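Local coordinates for OxyA protein (Actinoplanes teichomyceticus, PDB 5HH3) that is a heme-containing cytochrome P450 that probably carries out a phenolic coupling step in the biosynthesis of a glycopeptide antibiotic, at residues G38-L43 with W55-Y60; E62-L67 with F341-H346; E286-R291 with V310-L315. All coordinates share one frame; numbering follows the deposited sequence.

Interaction 1 (G38-L43 with W55-Y60); sequences GPLTTL and WLATGY
Leu-40 and Thr-42 hold the indole of Trp-55 between them, a worked example of how alternate residues of one strand can clasp an aromatic ring on the next. Leu-40 crosses the indole at about a right angle and lays CD2 over one face, 4.2 Å from the centroid of the six-membered ring of Trp-55. Over the opposite face Thr-42 brings CG2 to 4.0 Å from the same centroid of Trp-55, so both are CH-pi contacts. The ring reaches this slot because its CG stands beside the backbone N (chi1 -58°), while NE1 is tied to Asp-308. The second branch of Leu-40, CD1, rests on Ala-57 CB at 3.9 Å.

Thr-41 and Leu-56 lie on the other side of the sheet, side by side and pointing the same way, with Leu-34 of helix 29-37 packed against both. Their backbones form a hydrogen-bonded antiparallel pair, Thr-41 N to Leu-56 O at 3.0 Å and Leu-56 N to Thr-41 O at 2.8 Å. Beyond the strands Pro-39 O is gripped twice. Gly-59 N meets it on a lone pair in the carbonyl plane, whereas Thr-58 N, 2.9 Å from Pro-39 O, sits above that plane. Two waters join Gly-38 O to Thr-58 OG1. The whole is an antiparallel beta hairpin at the outer edge of the mixed sheet of the cytochrome P450 fold.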
loop_
_atom_site.group_PDB
_atom_site.type_symbol
_atom_site.label_atom_id
_atom_site.label_comp_id
_atom_site.label_asym_id
_atom_site.label_seq_id
_atom_site.Cartn_x
_atom_site.Cartn_y
_atom_site.Cartn_z
ATOM N N GLY B 38 -12.830 -19.400 -12.992
ATOM C CA GLY B 38 -13.394 -18.706 -14.161
ATOM C C GLY B 38 -12.400 -17.634 -14.603
ATOM O O GLY B 38 -11.317 -17.547 -14.034
ATOM N N PRO B 39 -12.750 -16.828 -15.616
ATOM C CA PRO B 39 -11.821 -15.835 -16.160
ATOM C C PRO B 39 -11.648 -14.559 -15.299
ATOM O O PRO B 39 -10.708 -13.797 -15.518
ATOM C CB PRO B 39 -12.430 -15.504 -17.525
ATOM C CG PRO B 39 -13.888 -15.779 -17.368
ATOM C CD PRO B 39 -13.949 -16.970 -16.455
ATOM N N LEU B 40 -12.537 -14.353 -14.332
ATOM C CA LEU B 40 -12.540 -13.161 -13.488
ATOM C C LEU B 40 -13.016 -13.529 -12.084
ATOM O O LEU B 40 -14.098 -14.082 -11.955
ATOM C CB LEU B 40 -13.506 -12.135 -14.101
ATOM C CG LEU B 40 -13.469 -10.725 -13.552
ATOM C CD1 LEU B 40 -12.203 -9.984 -13.939
ATOM C CD2 LEU B 40 -14.675 -9.914 -13.993
ATOM N N THR B 41 -12.235 -13.229 -11.050
ATOM C CA THR B 41 -12.628 -13.470 -9.644
ATOM C C THR B 41 -12.405 -12.213 -8.778
ATOM O O THR B 41 -11.721 -11.281 -9.181
ATOM C CB THR B 41 -11.844 -14.651 -9.026
ATOM O OG1 THR B 41 -10.425 -14.428 -9.161
ATOM C CG2 THR B 41 -12.197 -15.945 -9.740
ATOM N N THR B 42 -13.000 -12.186 -7.592
ATOM C CA THR B 42 -12.856 -11.043 -6.694
ATOM C C THR B 42 -11.663 -11.234 -5.768
ATOM O O THR B 42 -11.432 -12.320 -5.250
ATOM C CB THR B 42 -14.076 -10.836 -5.820
ATOM O OG1 THR B 42 -14.294 -12.023 -5.088
ATOM C CG2 THR B 42 -15.304 -10.570 -6.636
ATOM N N LEU B 43 -10.900 -10.161 -5.585
ATOM C CA LEU B 43 -9.921 -10.078 -4.531
ATOM C C LEU B 43 -10.576 -9.606 -3.273
ATOM O O LEU B 43 -10.258 -10.089 -2.189
ATOM C CB LEU B 43 -8.799 -9.117 -4.915
ATOM C CG LEU B 43 -7.947 -9.527 -6.098
ATOM C CD1 LEU B 43 -7.035 -8.373 -6.514
ATOM C CD2 LEU B 43 -7.156 -10.770 -5.729
ATOM N N TRP B 55 -11.032 -6.782 -8.575
ATOM C CA TRP B 55 -11.115 -7.997 -9.348
ATOM C C TRP B 55 -9.739 -8.397 -9.888
ATOM O O TRP B 55 -8.870 -7.542 -10.126
ATOM C CB TRP B 55 -11.997 -7.778 -10.577
ATOM C CG TRP B 55 -13.397 -7.337 -10.364
ATOM C CD1 TRP B 55 -13.857 -6.051 -10.345
ATOM C CD2 TRP B 55 -14.553 -8.182 -10.235
ATOM N NE1 TRP B 55 -15.218 -6.040 -10.173
ATOM C CE2 TRP B 55 -15.678 -7.338 -10.138
ATOM C CE3 TRP B 55 -14.748 -9.573 -10.203
ATOM C CZ2 TRP B 55 -16.976 -7.825 -10.002
ATOM C CZ3 TRP B 55 -16.098 -10.072 -10.081
ATOM C CH2 TRP B 55 -17.163 -9.196 -9.978
ATOM N N LEU B 56 -9.581 -9.698 -10.110
ATOM C CA LEU B 56 -8.415 -10.262 -10.772
ATOM C C LEU B 56 -8.880 -10.929 -12.044
ATOM O O LEU B 56 -9.717 -11.819 -11.968
ATOM C CB LEU B 56 -7.747 -11.306 -9.874
ATOM C CG LEU B 56 -6.499 -12.010 -10.408
ATOM C CD1 LEU B 56 -5.312 -11.055 -10.406
ATOM C CD2 LEU B 56 -6.184 -13.233 -9.557
ATOM N N ALA B 57 -8.345 -10.515 -13.187
ATOM C CA ALA B 57 -8.636 -11.143 -14.494
ATOM C C ALA B 57 -7.517 -12.126 -14.793
ATOM O O ALA B 57 -6.350 -11.735 -14.783
ATOM C CB ALA B 57 -8.704 -10.096 -15.603
ATOM N N THR B 58 -7.885 -13.386 -15.030
ATOM C CA THR B 58 -6.950 -14.458 -15.341
ATOM C C THR B 58 -7.136 -15.057 -16.743
ATOM O O THR B 58 -6.204 -15.694 -17.244
ATOM C CB THR B 58 -7.053 -15.621 -14.309
ATOM O OG1 THR B 58 -8.390 -16.129 -14.268
ATOM C CG2 THR B 58 -6.671 -15.173 -12.909
ATOM N N GLY B 59 -8.332 -14.908 -17.333
ATOM C CA GLY B 59 -8.632 -15.423 -18.664
ATOM C C GLY B 59 -7.934 -14.610 -19.739
ATOM O O GLY B 59 -7.916 -13.369 -19.683
ATOM N N TYR B 60 -7.359 -15.315 -20.707
ATOM C CA TYR B 60 -6.567 -14.703 -21.798
ATOM C C TYR B 60 -7.347 -13.635 -22.570
ATOM O O TYR B 60 -6.886 -12.490 -22.733
ATOM C CB TYR B 60 -6.086 -15.788 -22.788
ATOM C CG TYR B 60 -4.911 -15.389 -23.635
ATOM C CD1 TYR B 60 -5.069 -14.747 -24.873
ATOM C CD2 TYR B 60 -3.622 -15.684 -23.220
ATOM C CE1 TYR B 60 -3.958 -14.379 -25.643
ATOM C CE2 TYR B 60 -2.515 -15.336 -23.977
ATOM C CZ TYR B 60 -2.684 -14.694 -25.186
ATOM O OH TYR B 60 -1.534 -14.389 -25.890
HETATM O O HOH W 1 -8.789 -18.210 -15.767
HETATM O O HOH W 2 -9.732 -15.849 -11.887
#

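Interaction 2 (E62-L67 with F341-H346); sequences EIRQVL and FGHGIH. With HEM (protoporphyrin IX containing Fe), chain G.
Arg-64 and Leu-67, one turn apart on helix 60-68, receive His-343 from the heme-binding loop of the P450 fold. Residues 341-346 open the family's FxxGxxxCxG signature, which leads on to Cys-348, the axial ligand of the iron.

Arg-64 passes over one face of the imidazole, beginning at the CD2-NE2 side. Its CB lies 3.8 Å from His-343 CD2 and equally near NE2. The next carbon, CG, stands over the centre of the ring, 4.0 Å from the His-343 centroid and only 10° off the normal, a CH-pi contact. The chain then bends at chi3 (59°), which brings the guanidinium up to the CE1 corner. NE approaches CE1 loosely, and CZ settles 3.8 Å from His-343 CE1, with NH1 and NH2 about as near. CE1 thus lies over the centre of the guanidinium, yet the two planes are 36° apart, so the groups meet obliquely and not as a flat stack.

Leu-67 meets the ring at its edge: its CB lies near the ring plane and 3.4 Å from His-343 O, while CD1 touches His-343 CB. Residues 62-67 and 341-346 share no direct hydrogen bond. A water instead bridges Leu-67 O and Ile-345 N, beside a CA-H...O contact from Gly-344 CA to Leu-67 O. At the heme end, His-346 ND1 donates in the plane of its ring to propionate oxygen O1A of the heme, 2.7 Å away.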
loop_
_atom_site.group_PDB
_atom_site.type_symbol
_atom_site.label_atom_id
_atom_site.label_comp_id
_atom_site.label_asym_id
_atom_site.label_seq_id
_atom_site.Cartn_x
_atom_site.Cartn_y
_atom_site.Cartn_z
ATOM N N GLU B 62 -10.270 -12.277 -21.753
ATOM C CA GLU B 62 -10.828 -11.285 -20.855
ATOM C C GLU B 62 -9.761 -10.236 -20.483
ATOM O O GLU B 62 -10.058 -9.055 -20.345
ATOM C CB GLU B 62 -11.414 -11.950 -19.603
ATOM C CG GLU B 62 -12.694 -12.765 -19.877
ATOM C CD GLU B 62 -12.454 -14.125 -20.522
ATOM O OE1 GLU B 62 -11.294 -14.589 -20.635
ATOM O OE2 GLU B 62 -13.445 -14.747 -20.923
ATOM N N ILE B 63 -8.520 -10.678 -20.321
ATOM C CA ILE B 63 -7.414 -9.746 -20.070
ATOM C C ILE B 63 -7.213 -8.833 -21.300
ATOM O O ILE B 63 -7.024 -7.636 -21.146
ATOM C CB ILE B 63 -6.109 -10.468 -19.704
ATOM C CG1 ILE B 63 -6.219 -11.036 -18.286
ATOM C CG2 ILE B 63 -4.910 -9.522 -19.811
ATOM C CD1 ILE B 63 -5.133 -12.053 -17.954
ATOM N N ARG B 64 -7.265 -9.392 -22.503
ATOM C CA ARG B 64 -7.165 -8.559 -23.717
ATOM C C ARG B 64 -8.333 -7.561 -23.823
ATOM O O ARG B 64 -8.149 -6.421 -24.238
ATOM C CB ARG B 64 -7.073 -9.420 -24.975
ATOM C CG ARG B 64 -5.747 -10.161 -25.064
ATOM C CD ARG B 64 -5.803 -11.272 -26.099
ATOM N NE ARG B 64 -6.121 -10.748 -27.415
ATOM C CZ ARG B 64 -5.270 -10.547 -28.429
ATOM N NH1 ARG B 64 -3.959 -10.822 -28.340
ATOM N NH2 ARG B 64 -5.750 -10.062 -29.581
ATOM N N GLN B 65 -9.517 -7.993 -23.413
ATOM C CA GLN B 65 -10.660 -7.095 -23.352
ATOM C C GLN B 65 -10.441 -5.946 -22.358
ATOM O O GLN B 65 -10.682 -4.783 -22.686
ATOM C CB GLN B 65 -11.912 -7.873 -22.965
ATOM C CG GLN B 65 -13.169 -7.062 -23.069
ATOM C CD GLN B 65 -14.423 -7.879 -22.787
ATOM O OE1 GLN B 65 -14.373 -9.112 -22.589
ATOM N NE2 GLN B 65 -15.557 -7.196 -22.780
ATOM N N VAL B 66 -10.002 -6.276 -21.148
ATOM C CA VAL B 66 -9.805 -5.265 -20.120
ATOM C C VAL B 66 -8.764 -4.235 -20.577
ATOM O O VAL B 66 -8.994 -3.014 -20.455
ATOM C CB VAL B 66 -9.377 -5.897 -18.796
ATOM C CG1 VAL B 66 -8.829 -4.854 -17.818
ATOM C CG2 VAL B 66 -10.568 -6.624 -18.174
ATOM N N LEU B 67 -7.646 -4.730 -21.090
ATOM C CA LEU B 67 -6.495 -3.881 -21.395
ATOM C C LEU B 67 -6.630 -3.100 -22.692
ATOM O O LEU B 67 -5.921 -2.099 -22.845
ATOM C CB LEU B 67 -5.185 -4.697 -21.418
ATOM C CG LEU B 67 -4.720 -5.327 -20.097
ATOM C CD1 LEU B 67 -3.533 -6.230 -20.354
ATOM C CD2 LEU B 67 -4.336 -4.290 -19.047
ATOM N N PHE B 341 4.264 -8.704 -22.291
ATOM C CA PHE B 341 4.479 -7.265 -22.443
ATOM C C PHE B 341 3.171 -6.450 -22.413
ATOM O O PHE B 341 3.146 -5.287 -22.834
ATOM C CB PHE B 341 5.236 -6.998 -23.750
ATOM C CG PHE B 341 6.615 -7.595 -23.777
ATOM C CD1 PHE B 341 7.662 -6.964 -23.126
ATOM C CD2 PHE B 341 6.868 -8.784 -24.481
ATOM C CE1 PHE B 341 8.937 -7.517 -23.136
ATOM C CE2 PHE B 341 8.138 -9.336 -24.500
ATOM C CZ PHE B 341 9.174 -8.706 -23.819
ATOM N N GLY B 342 2.097 -7.049 -21.895
ATOM C CA GLY B 342 0.833 -6.360 -21.780
ATOM C C GLY B 342 0.098 -6.264 -23.108
ATOM O O GLY B 342 0.324 -7.054 -24.015
ATOM N N HIS B 343 -0.831 -5.323 -23.179
ATOM C CA HIS B 343 -1.782 -5.220 -24.279
ATOM C C HIS B 343 -2.498 -3.853 -24.233
ATOM O O HIS B 343 -2.615 -3.246 -23.165
ATOM C CB HIS B 343 -2.807 -6.353 -24.163
ATOM C CG HIS B 343 -3.658 -6.536 -25.374
ATOM N ND1 HIS B 343 -3.168 -7.042 -26.553
ATOM C CD2 HIS B 343 -4.981 -6.308 -25.583
ATOM C CE1 HIS B 343 -4.142 -7.089 -27.450
ATOM N NE2 HIS B 343 -5.251 -6.650 -26.887
ATOM N N GLY B 344 -2.966 -3.393 -25.382
ATOM C CA GLY B 344 -3.621 -2.088 -25.536
ATOM C C GLY B 344 -2.619 -0.940 -25.530
ATOM O O GLY B 344 -1.441 -1.146 -25.766
ATOM N N ILE B 345 -3.085 0.257 -25.199
ATOM C CA ILE B 345 -2.267 1.480 -25.347
ATOM C C ILE B 345 -1.010 1.509 -24.410
ATOM O O ILE B 345 -0.015 2.169 -24.717
ATOM C CB ILE B 345 -3.127 2.770 -25.192
ATOM C CG1 ILE B 345 -3.601 2.980 -23.741
ATOM C CG2 ILE B 345 -4.329 2.777 -26.156
ATOM C CD1 ILE B 345 -4.452 4.217 -23.528
ATOM N N HIS B 346 -1.055 0.785 -23.293
ATOM C CA HIS B 346 0.054 0.730 -22.360
ATOM C C HIS B 346 1.040 -0.443 -22.584
ATOM O O HIS B 346 1.949 -0.632 -21.758
ATOM C CB HIS B 346 -0.446 0.733 -20.916
ATOM C CG HIS B 346 -1.130 2.002 -20.514
ATOM N ND1 HIS B 346 -0.438 3.113 -20.082
ATOM C CD2 HIS B 346 -2.447 2.329 -20.449
ATOM C CE1 HIS B 346 -1.295 4.071 -19.778
ATOM N NE2 HIS B 346 -2.519 3.624 -19.992
HETATM C CHA HEM G . 5.039 -1.202 -19.836
HETATM C CHB HEM G . 9.552 0.280 -20.821
HETATM C CHC HEM G . 11.127 -4.301 -20.361
HETATM C CHD HEM G . 6.618 -5.750 -19.462
HETATM C C1A HEM G . 6.134 -0.417 -20.110
HETATM C C2A HEM G . 6.097 1.003 -20.189
HETATM C C3A HEM G . 7.361 1.420 -20.478
HETATM C C4A HEM G . 8.188 0.265 -20.572
HETATM C CMA HEM G . 7.819 2.847 -20.644
HETATM C CAA HEM G . 4.870 1.874 -20.004
HETATM C CBA HEM G . 4.168 2.028 -21.353
HETATM C CGA HEM G . 2.895 2.857 -21.308
HETATM O O1A HEM G . 2.234 3.016 -20.252
HETATM O O2A HEM G . 2.472 3.393 -22.367
HETATM C C1B HEM G . 10.400 -0.844 -20.772
HETATM C C2B HEM G . 11.820 -0.801 -20.980
HETATM C C3B HEM G . 12.284 -2.093 -20.852
HETATM C C4B HEM G . 11.080 -2.919 -20.559
HETATM C CMB HEM G . 12.654 0.425 -21.289
HETATM C CAB HEM G . 13.646 -2.666 -21.002
HETATM C CBB HEM G . 14.743 -2.041 -21.439
HETATM C C1C HEM G . 10.052 -5.126 -20.058
HETATM C C2C HEM G . 10.120 -6.520 -19.847
HETATM C C3C HEM G . 8.812 -6.944 -19.578
HETATM C C4C HEM G . 7.974 -5.776 -19.646
HETATM C CMC HEM G . 11.376 -7.371 -19.888
HETATM C CAC HEM G . 8.287 -8.305 -19.296
HETATM C CBC HEM G . 8.978 -9.442 -19.304
HETATM C C1D HEM G . 5.857 -4.583 -19.495
HETATM C C2D HEM G . 4.403 -4.631 -19.228
HETATM C C3D HEM G . 3.957 -3.371 -19.329
HETATM C C4D HEM G . 5.153 -2.566 -19.656
HETATM C CMD HEM G . 3.524 -5.814 -18.888
HETATM C CAD HEM G . 2.513 -2.929 -19.134
HETATM C CBD HEM G . 2.114 -2.672 -17.673
HETATM C CGD HEM G . 0.642 -2.237 -17.574
HETATM O O1D HEM G . 0.110 -1.935 -16.491
HETATM O O2D HEM G . -0.112 -2.169 -18.554
HETATM N NA HEM G . 7.418 -0.858 -20.362
HETATM N NB HEM G . 10.023 -2.109 -20.559
HETATM N NC HEM G . 8.754 -4.707 -19.975
HETATM N ND HEM G . 6.259 -3.329 -19.782
HETATM FE FE HEM G . 8.056 -2.744 -20.166
HETATM O O HOH W 3 -5.936 0.200 -24.256
HETATM O O HOH W 4 8.303 -2.241 -18.138
#

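Interaction 3 (E286-R291 with V310-L315); sequences EKTHPR and VTCSLL. With HEM (protoporphyrin IX containing Fe), chain G.
Thr-288 lies tight against Cys-312 at the buried middle of this contact. With OG1 set between its own backbone N and carbonyl carbon (chi1 49°), the hydroxyl comes 3.3 Å from Cys-312 CB. The backbones join here too, Thr-288 N donating in the carbonyl plane to Cys-312 O at 3.1 Å. A water accepts from Thr-288 OG1 and donates to His-289 O and Val-310 O, so one water ties three polar atoms of the two segments together. Toward the helix 314-318, Leu-315 N binds Glu-286 O, and the side chains of Leu-315 and Glu-286 lie side by side, Leu-315 CD2 3.9 Å from Glu-286 CG; the carboxylate beyond is taken by Arg-22 in a salt bridge and by Phe-388 N.

This is the P450 segment that follows the K helix, 274-282, and enters strand 291-293 of the sheet, where Arg-291 and Val-310 form a hydrogen-bonded antiparallel pair. It also grips the heme. Arg-291 NH1 gives a nearly straight bond (175°) to propionate O1D of the heme, and Arg-291 NH2 lies 2.7 Å from heme O2D, a two-pronged hold on the carboxylate. His-289 N adds a third bond, to O1D, and NH1 is steadied by a bond to His-289 O.

Pro-290 and Lys-287 are partly exposed. Pro-290 still packs closely, its CB 3.4 Å from Thr-311 OG1. Lys-287 is close at its base, where CA makes a CA-H...O contact with Cys-312 O at 3.2 Å, and loosens outward: CD is 4.0 Å from Thr-311 CG2 and the amine leads away.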
loop_
_atom_site.group_PDB
_atom_site.type_symbol
_atom_site.label_atom_id
_atom_site.label_comp_id
_atom_site.label_asym_id
_atom_site.label_seq_id
_atom_site.Cartn_x
_atom_site.Cartn_y
_atom_site.Cartn_z
ATOM N N GLU B 286 4.586 -10.472 -13.683
ATOM C CA GLU B 286 3.429 -11.352 -13.556
ATOM C C GLU B 286 2.054 -10.690 -13.672
ATOM O O GLU B 286 1.063 -11.386 -13.952
ATOM C CB GLU B 286 3.488 -12.131 -12.246
ATOM C CG GLU B 286 4.591 -13.171 -12.160
ATOM C CD GLU B 286 5.856 -12.680 -11.451
ATOM O OE1 GLU B 286 6.003 -11.449 -11.254
ATOM O OE2 GLU B 286 6.719 -13.532 -11.098
ATOM N N LYS B 287 1.968 -9.383 -13.421
ATOM C CA LYS B 287 0.677 -8.684 -13.495
ATOM C C LYS B 287 0.826 -7.233 -13.942
ATOM O O LYS B 287 1.905 -6.672 -13.858
ATOM C CB LYS B 287 -0.040 -8.744 -12.151
ATOM C CG LYS B 287 0.803 -8.270 -11.000
ATOM C CD LYS B 287 0.050 -8.379 -9.703
ATOM C CE LYS B 287 0.977 -8.085 -8.545
ATOM N NZ LYS B 287 1.371 -6.646 -8.547
ATOM N N THR B 288 -0.266 -6.664 -14.447
ATOM C CA THR B 288 -0.298 -5.272 -14.885
ATOM C C THR B 288 -0.622 -4.412 -13.683
ATOM O O THR B 288 -1.094 -4.919 -12.657
ATOM C CB THR B 288 -1.416 -5.038 -15.936
ATOM O OG1 THR B 288 -2.638 -5.593 -15.454
ATOM C CG2 THR B 288 -1.077 -5.669 -17.256
ATOM N N HIS B 289 -0.407 -3.107 -13.810
ATOM C CA HIS B 289 -0.891 -2.166 -12.815
ATOM C C HIS B 289 -2.435 -2.237 -12.793
ATOM O O HIS B 289 -3.061 -2.326 -13.860
ATOM C CB HIS B 289 -0.479 -0.727 -13.152
ATOM C CG HIS B 289 0.994 -0.500 -13.116
ATOM N ND1 HIS B 289 1.678 -0.225 -11.944
ATOM C CD2 HIS B 289 1.927 -0.528 -14.098
ATOM C CE1 HIS B 289 2.965 -0.077 -12.213
ATOM N NE2 HIS B 289 3.138 -0.249 -13.513
ATOM N N PRO B 290 -3.048 -2.171 -11.595
ATOM C CA PRO B 290 -4.494 -2.158 -11.564
ATOM C C PRO B 290 -5.125 -0.951 -12.254
ATOM O O PRO B 290 -4.607 0.169 -12.152
ATOM C CB PRO B 290 -4.846 -2.177 -10.083
ATOM C CG PRO B 290 -3.569 -2.178 -9.331
ATOM C CD PRO B 290 -2.445 -1.950 -10.275
ATOM N N ARG B 291 -6.209 -1.226 -12.980
ATOM C CA ARG B 291 -6.970 -0.244 -13.708
ATOM C C ARG B 291 -8.293 0.017 -12.959
ATOM O O ARG B 291 -8.872 -0.920 -12.418
ATOM C CB ARG B 291 -7.336 -0.778 -15.104
ATOM C CG ARG B 291 -6.218 -1.310 -16.011
ATOM C CD ARG B 291 -5.295 -0.239 -16.426
ATOM N NE ARG B 291 -4.480 -0.530 -17.621
ATOM C CZ ARG B 291 -3.206 -0.937 -17.626
ATOM N NH1 ARG B 291 -2.592 -1.248 -16.491
ATOM N NH2 ARG B 291 -2.562 -1.083 -18.787
ATOM N N VAL B 310 -9.580 -3.626 -11.669
ATOM C CA VAL B 310 -9.204 -4.918 -12.237
ATOM C C VAL B 310 -7.679 -5.002 -12.399
ATOM O O VAL B 310 -7.067 -4.130 -13.028
ATOM C CB VAL B 310 -9.830 -5.120 -13.623
ATOM C CG1 VAL B 310 -9.378 -6.455 -14.230
ATOM C CG2 VAL B 310 -11.363 -5.016 -13.536
ATOM N N THR B 311 -7.096 -6.069 -11.866
ATOM C CA THR B 311 -5.683 -6.372 -12.023
ATOM C C THR B 311 -5.607 -7.578 -12.933
ATOM O O THR B 311 -6.335 -8.569 -12.705
ATOM C CB THR B 311 -5.075 -6.701 -10.655
ATOM O OG1 THR B 311 -5.264 -5.581 -9.777
ATOM C CG2 THR B 311 -3.586 -7.053 -10.769
ATOM N N CYS B 312 -4.782 -7.504 -13.972
ATOM C CA CYS B 312 -4.674 -8.596 -14.934
ATOM C C CYS B 312 -3.463 -9.483 -14.629
ATOM O O CYS B 312 -2.346 -8.966 -14.478
ATOM C CB CYS B 312 -4.585 -8.069 -16.355
ATOM S SG CYS B 312 -6.021 -7.108 -16.863
ATOM N N SER B 313 -3.703 -10.804 -14.523
ATOM C CA SER B 313 -2.656 -11.783 -14.312
ATOM C C SER B 313 -2.100 -12.289 -15.662
ATOM O O SER B 313 -2.630 -13.228 -16.299
ATOM C CB SER B 313 -3.166 -12.946 -13.468
ATOM O OG SER B 313 -2.140 -13.879 -13.195
ATOM N N LEU B 314 -0.995 -11.674 -16.059
ATOM C CA LEU B 314 -0.229 -12.085 -17.219
ATOM C C LEU B 314 0.348 -13.481 -17.016
ATOM O O LEU B 314 0.395 -14.267 -17.959
ATOM C CB LEU B 314 0.883 -11.081 -17.523
ATOM C CG LEU B 314 0.510 -9.604 -17.678
ATOM C CD1 LEU B 314 1.730 -8.759 -18.052
ATOM C CD2 LEU B 314 -0.581 -9.452 -18.721
ATOM N N LEU B 315 0.763 -13.798 -15.793
ATOM C CA LEU B 315 1.194 -15.163 -15.455
ATOM C C LEU B 315 0.062 -16.171 -15.745
ATOM O O LEU B 315 0.284 -17.158 -16.477
ATOM C CB LEU B 315 1.640 -15.234 -13.997
ATOM C CG LEU B 315 2.155 -16.586 -13.469
ATOM C CD1 LEU B 315 3.352 -17.034 -14.243
ATOM C CD2 LEU B 315 2.514 -16.497 -12.006
HETATM C CHA HEM G . 5.039 -1.202 -19.836
HETATM C CHB HEM G . 9.552 0.280 -20.821
HETATM C CHC HEM G . 11.127 -4.301 -20.361
HETATM C CHD HEM G . 6.618 -5.750 -19.462
HETATM C C1A HEM G . 6.134 -0.417 -20.110
HETATM C C2A HEM G . 6.097 1.003 -20.189
HETATM C C3A HEM G . 7.361 1.420 -20.478
HETATM C C4A HEM G . 8.188 0.265 -20.572
HETATM C CMA HEM G . 7.819 2.847 -20.644
HETATM C CAA HEM G . 4.870 1.874 -20.004
HETATM C CBA HEM G . 4.168 2.028 -21.353
HETATM C CGA HEM G . 2.895 2.857 -21.308
HETATM O O1A HEM G . 2.234 3.016 -20.252
HETATM O O2A HEM G . 2.472 3.393 -22.367
HETATM C C1B HEM G . 10.400 -0.844 -20.772
HETATM C C2B HEM G . 11.820 -0.801 -20.980
HETATM C C3B HEM G . 12.284 -2.093 -20.852
HETATM C C4B HEM G . 11.080 -2.919 -20.559
HETATM C CMB HEM G . 12.654 0.425 -21.289
HETATM C CAB HEM G . 13.646 -2.666 -21.002
HETATM C CBB HEM G . 14.743 -2.041 -21.439
HETATM C C1C HEM G . 10.052 -5.126 -20.058
HETATM C C2C HEM G . 10.120 -6.520 -19.847
HETATM C C3C HEM G . 8.812 -6.944 -19.578
HETATM C C4C HEM G . 7.974 -5.776 -19.646
HETATM C CMC HEM G . 11.376 -7.371 -19.888
HETATM C CAC HEM G . 8.287 -8.305 -19.296
HETATM C CBC HEM G . 8.978 -9.442 -19.304
HETATM C C1D HEM G . 5.857 -4.583 -19.495
HETATM C C2D HEM G . 4.403 -4.631 -19.228
HETATM C C3D HEM G . 3.957 -3.371 -19.329
HETATM C C4D HEM G . 5.153 -2.566 -19.656
HETATM C CMD HEM G . 3.524 -5.814 -18.888
HETATM C CAD HEM G . 2.513 -2.929 -19.134
HETATM C CBD HEM G . 2.114 -2.672 -17.673
HETATM C CGD HEM G . 0.642 -2.237 -17.574
HETATM O O1D HEM G . 0.110 -1.935 -16.491
HETATM O O2D HEM G . -0.112 -2.169 -18.554
HETATM N NA HEM G . 7.418 -0.858 -20.362
HETATM N NB HEM G . 10.023 -2.109 -20.559
HETATM N NC HEM G . 8.754 -4.707 -19.975
HETATM N ND HEM G . 6.259 -3.329 -19.782
HETATM FE FE HEM G . 8.056 -2.744 -20.166
HETATM O O HOH W 5 -4.832 -4.280 -14.698
HETATM O O HOH W 4 8.303 -2.241 -18.138
#

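The three interactions form one path from the edge of the sheet to the heme. Interactions 1 and 3 share that sheet: strand 53-57 lies beside strand 309-312, with Ala-57 N 2.8 Å from Thr-311 O and Ala-57 O 2.8 Å from Ser-313 N, both probable hydrogen bonds. Helix 60-68 of interaction 2 follows strand 53-57 directly, and Ile-63 CD1 packs 3.4 Å from Ala-57 O. The helix also rests on interaction 3, Val-66 CG1 lying 3.7 Å from Cys-312 SG. Interactions 2 and 3 hold different propionates of one heme, with His-346 CB 3.5 Å from Arg-291 NH2, while the Ala-57 side chain of interaction 1 is about 12 Å from it between nearest atoms.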